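Local coordinates for amidase (Bacillus anthracis, PDB 5EWQ), which probably hydrolyses carboxylic acid amides to the free acid and ammonia, at residues W171-G185 with R399-S411. Sequence-based numbering, arbitrary orientation.
Sequences WANYLSFTMPSGYSG and RRIKYGQTLIEAS
Tyr403 packs into the corner formed by Pro180 and Tyr183, turning a face to the first and an edge to the second. Pro180 sets CD over the centre of one face, 3.4 Å from the Tyr403 ring centroid, a CH-pi contact nearly along the ring normal. The edge of the same ring points into the face of Tyr183, a T-shaped pair with planes at 83° and centroids 4.9 Å apart; Tyr403 CE2 sits above the middle of the Tyr183 ring. CG of Tyr403 stands anti to its own carbonyl carbon (chi1 -55°), which carries the ring over to Pro180. On the backbone side of Tyr403, Ser176 OG donates to Tyr403 O at 2.7 Å, approaching from above the carbonyl plane.

Leu407 forms the second focus, wedged between two rings. Its CB lies over a face of Tyr174, while CG lies over a face of Phe177, toward the rim, with CD2 3.5 Å from Phe177 CZ. Leu407 N, in the first turn of helix 406-412, donates to Leu175 O at 2.8 Å and ties the helix start to the loop. Alongside, Leu175 CD1 packs on Ile408 CD1 at 3.7 Å.

The contact thus joins the loop after helix 170-173, and the start of strand 183-184, to the 401-404 turn and the first turn of helix 406-412. Helix 360-377 backs Tyr174 and Ile408, helix 386-394 adjoins Trp171 and Gln405, and Tyr183 rests on strand 188-189, its hydroxyl hydrogen-bonded to that of Tyr17.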
# COMPACT_ATOMS: atom_id res chain seq x y z
N TRP A 171 7.38 -10.07 -6.56
CA TRP A 171 6.49 -10.05 -7.72
C TRP A 171 5.03 -9.80 -7.32
O TRP A 171 4.12 -10.38 -7.92
CB TRP A 171 6.59 -11.37 -8.50
CG TRP A 171 7.87 -11.52 -9.26
CD1 TRP A 171 8.83 -12.47 -9.07
CD2 TRP A 171 8.33 -10.69 -10.33
NE1 TRP A 171 9.86 -12.29 -9.97
CE2 TRP A 171 9.58 -11.20 -10.75
CE3 TRP A 171 7.81 -9.56 -10.98
CZ2 TRP A 171 10.31 -10.62 -11.78
CZ3 TRP A 171 8.55 -8.99 -12.01
CH2 TRP A 171 9.78 -9.52 -12.40
N ALA A 172 4.84 -8.94 -6.33
CA ALA A 172 3.51 -8.63 -5.79
C ALA A 172 2.79 -9.90 -5.38
O ALA A 172 1.61 -10.09 -5.71
CB ALA A 172 2.69 -7.84 -6.81
N ASN A 173 3.50 -10.76 -4.66
CA ASN A 173 3.00 -12.07 -4.25
C ASN A 173 2.57 -12.92 -5.43
O ASN A 173 1.41 -13.32 -5.54
CB ASN A 173 1.85 -11.92 -3.26
CG ASN A 173 1.49 -13.23 -2.57
OD1 ASN A 173 2.35 -14.10 -2.40
ND2 ASN A 173 0.23 -13.37 -2.19
N TYR A 174 3.51 -13.20 -6.33
CA TYR A 174 3.24 -14.08 -7.46
C TYR A 174 4.51 -14.82 -7.86
O TYR A 174 5.00 -14.67 -8.98
CB TYR A 174 2.68 -13.30 -8.64
CG TYR A 174 1.90 -14.16 -9.62
CD1 TYR A 174 0.62 -14.58 -9.32
CD2 TYR A 174 2.45 -14.54 -10.84
CE1 TYR A 174 -0.10 -15.37 -10.20
CE2 TYR A 174 1.74 -15.32 -11.73
CZ TYR A 174 0.46 -15.73 -11.40
OH TYR A 174 -0.25 -16.51 -12.28
N LEU A 175 5.04 -15.62 -6.94
CA LEU A 175 6.25 -16.39 -7.19
C LEU A 175 6.00 -17.87 -6.95
O LEU A 175 6.26 -18.70 -7.82
CB LEU A 175 7.39 -15.88 -6.31
CG LEU A 175 8.79 -16.38 -6.65
CD1 LEU A 175 9.09 -16.14 -8.12
CD2 LEU A 175 9.84 -15.70 -5.77
N SER A 176 5.50 -18.20 -5.76
CA SER A 176 5.15 -19.57 -5.43
C SER A 176 4.06 -19.62 -4.36
O SER A 176 3.81 -18.62 -3.67
CB SER A 176 6.37 -20.35 -4.96
OG SER A 176 6.73 -19.99 -3.64
N PHE A 177 3.42 -20.77 -4.22
CA PHE A 177 2.32 -20.94 -3.27
C PHE A 177 2.83 -21.08 -1.84
O PHE A 177 2.07 -20.92 -0.88
CB PHE A 177 1.47 -22.15 -3.64
CG PHE A 177 0.96 -22.13 -5.05
CD1 PHE A 177 -0.23 -21.49 -5.36
CD2 PHE A 177 1.65 -22.77 -6.07
CE1 PHE A 177 -0.71 -21.47 -6.66
CE2 PHE A 177 1.18 -22.75 -7.37
CZ PHE A 177 -0.01 -22.11 -7.66
N THR A 178 4.11 -21.40 -1.69
CA THR A 178 4.68 -21.69 -0.38
C THR A 178 5.42 -20.50 0.23
O THR A 178 5.83 -20.54 1.38
CB THR A 178 5.66 -22.88 -0.44
OG1 THR A 178 6.74 -22.56 -1.32
CG2 THR A 178 4.95 -24.12 -0.95
N MSE A 179 5.59 -19.44 -0.57
CA MSE A 179 6.31 -18.26 -0.11
C MSE A 179 5.49 -17.46 0.89
O MSE A 179 4.35 -17.10 0.62
CB MSE A 179 6.69 -17.37 -1.30
CG MSE A 179 7.60 -16.22 -0.94
SE MSE A 179 7.85 -14.96 -2.41
CE MSE A 179 6.05 -14.21 -2.45
N PRO A 180 6.07 -17.19 2.07
CA PRO A 180 5.41 -16.39 3.10
C PRO A 180 5.24 -14.94 2.67
O PRO A 180 6.08 -14.41 1.95
CB PRO A 180 6.37 -16.50 4.30
CG PRO A 180 7.70 -16.76 3.69
CD PRO A 180 7.42 -17.63 2.49
N SER A 181 4.15 -14.31 3.10
CA SER A 181 3.89 -12.92 2.77
C SER A 181 4.92 -12.01 3.42
O SER A 181 5.34 -12.25 4.55
CB SER A 181 2.48 -12.52 3.20
OG SER A 181 2.30 -12.72 4.59
N GLY A 182 5.33 -10.97 2.70
CA GLY A 182 6.30 -10.03 3.21
C GLY A 182 7.73 -10.43 2.89
O GLY A 182 8.67 -9.70 3.20
N TYR A 183 7.90 -11.60 2.27
CA TYR A 183 9.23 -12.06 1.90
C TYR A 183 9.62 -11.61 0.49
O TYR A 183 8.80 -11.63 -0.42
CB TYR A 183 9.33 -13.58 2.01
CG TYR A 183 10.67 -14.12 1.55
CD1 TYR A 183 11.77 -14.11 2.40
CD2 TYR A 183 10.84 -14.62 0.26
CE1 TYR A 183 13.00 -14.60 1.98
CE2 TYR A 183 12.06 -15.10 -0.16
CZ TYR A 183 13.14 -15.09 0.70
OH TYR A 183 14.36 -15.57 0.28
N SER A 184 10.88 -11.22 0.34
CA SER A 184 11.42 -10.87 -0.97
C SER A 184 12.86 -11.35 -1.07
O SER A 184 13.61 -11.28 -0.09
CB SER A 184 11.35 -9.37 -1.21
OG SER A 184 12.31 -8.68 -0.43
N GLY A 185 13.25 -11.83 -2.24
CA GLY A 185 14.61 -12.29 -2.46
C GLY A 185 15.62 -11.16 -2.45
O GLY A 185 16.83 -11.39 -2.38
N ARG A 399 19.23 -18.87 -2.62
CA ARG A 399 19.26 -17.43 -2.36
C ARG A 399 18.16 -16.70 -3.13
O ARG A 399 17.42 -15.90 -2.56
CB ARG A 399 20.63 -16.85 -2.72
CG ARG A 399 21.16 -15.80 -1.76
CD ARG A 399 20.16 -14.68 -1.54
NE ARG A 399 20.79 -13.39 -1.32
CZ ARG A 399 20.13 -12.23 -1.33
NH1 ARG A 399 20.77 -11.09 -1.12
NH2 ARG A 399 18.82 -12.23 -1.56
N ARG A 400 18.06 -16.99 -4.42
CA ARG A 400 17.20 -16.21 -5.31
C ARG A 400 15.74 -16.68 -5.31
O ARG A 400 14.83 -15.88 -5.52
CB ARG A 400 17.77 -16.25 -6.73
CG ARG A 400 19.20 -15.73 -6.79
CD ARG A 400 19.83 -15.91 -8.15
NE ARG A 400 21.21 -15.42 -8.15
CZ ARG A 400 22.02 -15.44 -9.21
NH1 ARG A 400 21.59 -15.95 -10.36
NH2 ARG A 400 23.25 -14.97 -9.11
N ILE A 401 15.52 -17.97 -5.07
CA ILE A 401 14.17 -18.51 -4.98
C ILE A 401 14.07 -19.55 -3.87
O ILE A 401 13.84 -20.74 -4.13
CB ILE A 401 13.72 -19.14 -6.31
CG1 ILE A 401 14.87 -19.91 -6.96
CG2 ILE A 401 13.20 -18.08 -7.27
CD1 ILE A 401 14.45 -20.75 -8.15
N LYS A 402 14.24 -19.10 -2.63
CA LYS A 402 14.21 -19.98 -1.46
C LYS A 402 12.93 -20.80 -1.40
O LYS A 402 12.95 -21.96 -0.98
CB LYS A 402 14.36 -19.15 -0.18
CG LYS A 402 14.24 -19.96 1.10
CD LYS A 402 14.27 -19.06 2.33
CE LYS A 402 14.01 -19.85 3.60
NZ LYS A 402 15.06 -20.89 3.84
N TYR A 403 11.82 -20.21 -1.83
CA TYR A 403 10.53 -20.89 -1.79
C TYR A 403 10.06 -21.27 -3.19
O TYR A 403 8.89 -21.59 -3.40
CB TYR A 403 9.49 -20.01 -1.09
CG TYR A 403 9.91 -19.58 0.29
CD1 TYR A 403 9.68 -20.40 1.39
CD2 TYR A 403 10.53 -18.36 0.51
CE1 TYR A 403 10.06 -20.01 2.67
CE2 TYR A 403 10.91 -17.96 1.77
CZ TYR A 403 10.68 -18.79 2.85
OH TYR A 403 11.06 -18.40 4.11
N GLY A 404 10.98 -21.23 -4.16
CA GLY A 404 10.67 -21.64 -5.51
C GLY A 404 10.12 -20.54 -6.40
O GLY A 404 10.04 -19.38 -5.99
N GLN A 405 9.72 -20.91 -7.61
CA GLN A 405 9.18 -19.96 -8.57
C GLN A 405 8.13 -20.62 -9.46
O GLN A 405 8.09 -20.39 -10.67
CB GLN A 405 10.30 -19.36 -9.43
CG GLN A 405 11.20 -20.39 -10.08
CD GLN A 405 12.24 -19.77 -11.00
OE1 GLN A 405 12.27 -18.55 -11.18
NE2 GLN A 405 13.09 -20.60 -11.57
N THR A 406 7.27 -21.43 -8.85
CA THR A 406 6.27 -22.20 -9.58
C THR A 406 5.28 -21.32 -10.35
O THR A 406 4.87 -21.67 -11.46
CB THR A 406 5.47 -23.11 -8.62
OG1 THR A 406 6.38 -23.86 -7.80
CG2 THR A 406 4.59 -24.08 -9.40
N LEU A 407 4.91 -20.19 -9.76
CA LEU A 407 3.90 -19.32 -10.36
C LEU A 407 4.37 -18.64 -11.64
O LEU A 407 3.64 -18.60 -12.63
CB LEU A 407 3.45 -18.26 -9.35
CG LEU A 407 2.41 -18.73 -8.34
CD1 LEU A 407 2.18 -17.68 -7.26
CD2 LEU A 407 1.11 -19.06 -9.05
N ILE A 408 5.59 -18.12 -11.63
CA ILE A 408 6.12 -17.45 -12.81
C ILE A 408 6.54 -18.47 -13.87
O ILE A 408 6.66 -18.14 -15.05
CB ILE A 408 7.32 -16.54 -12.47
CG1 ILE A 408 8.54 -17.36 -12.05
CG2 ILE A 408 6.94 -15.55 -11.38
CD1 ILE A 408 9.76 -16.53 -11.75
N GLU A 409 6.76 -19.70 -13.44
CA GLU A 409 7.04 -20.79 -14.37
C GLU A 409 5.76 -21.21 -15.08
O GLU A 409 5.78 -21.52 -16.27
CB GLU A 409 7.66 -21.99 -13.64
CG GLU A 409 9.14 -21.85 -13.34
CD GLU A 409 9.69 -23.03 -12.56
OE1 GLU A 409 8.91 -23.67 -11.83
OE2 GLU A 409 10.90 -23.31 -12.69
N ALA A 410 4.65 -21.19 -14.35
CA ALA A 410 3.36 -21.55 -14.91
C ALA A 410 2.88 -20.49 -15.89
O ALA A 410 2.23 -20.81 -16.89
CB ALA A 410 2.34 -21.74 -13.80
N SER A 411 3.20 -19.24 -15.61
CA SER A 411 2.80 -18.13 -16.47
C SER A 411 3.58 -18.14 -17.78
O SER A 411 3.06 -17.74 -18.82
CB SER A 411 3.00 -16.79 -15.75
OG SER A 411 2.57 -15.71 -16.56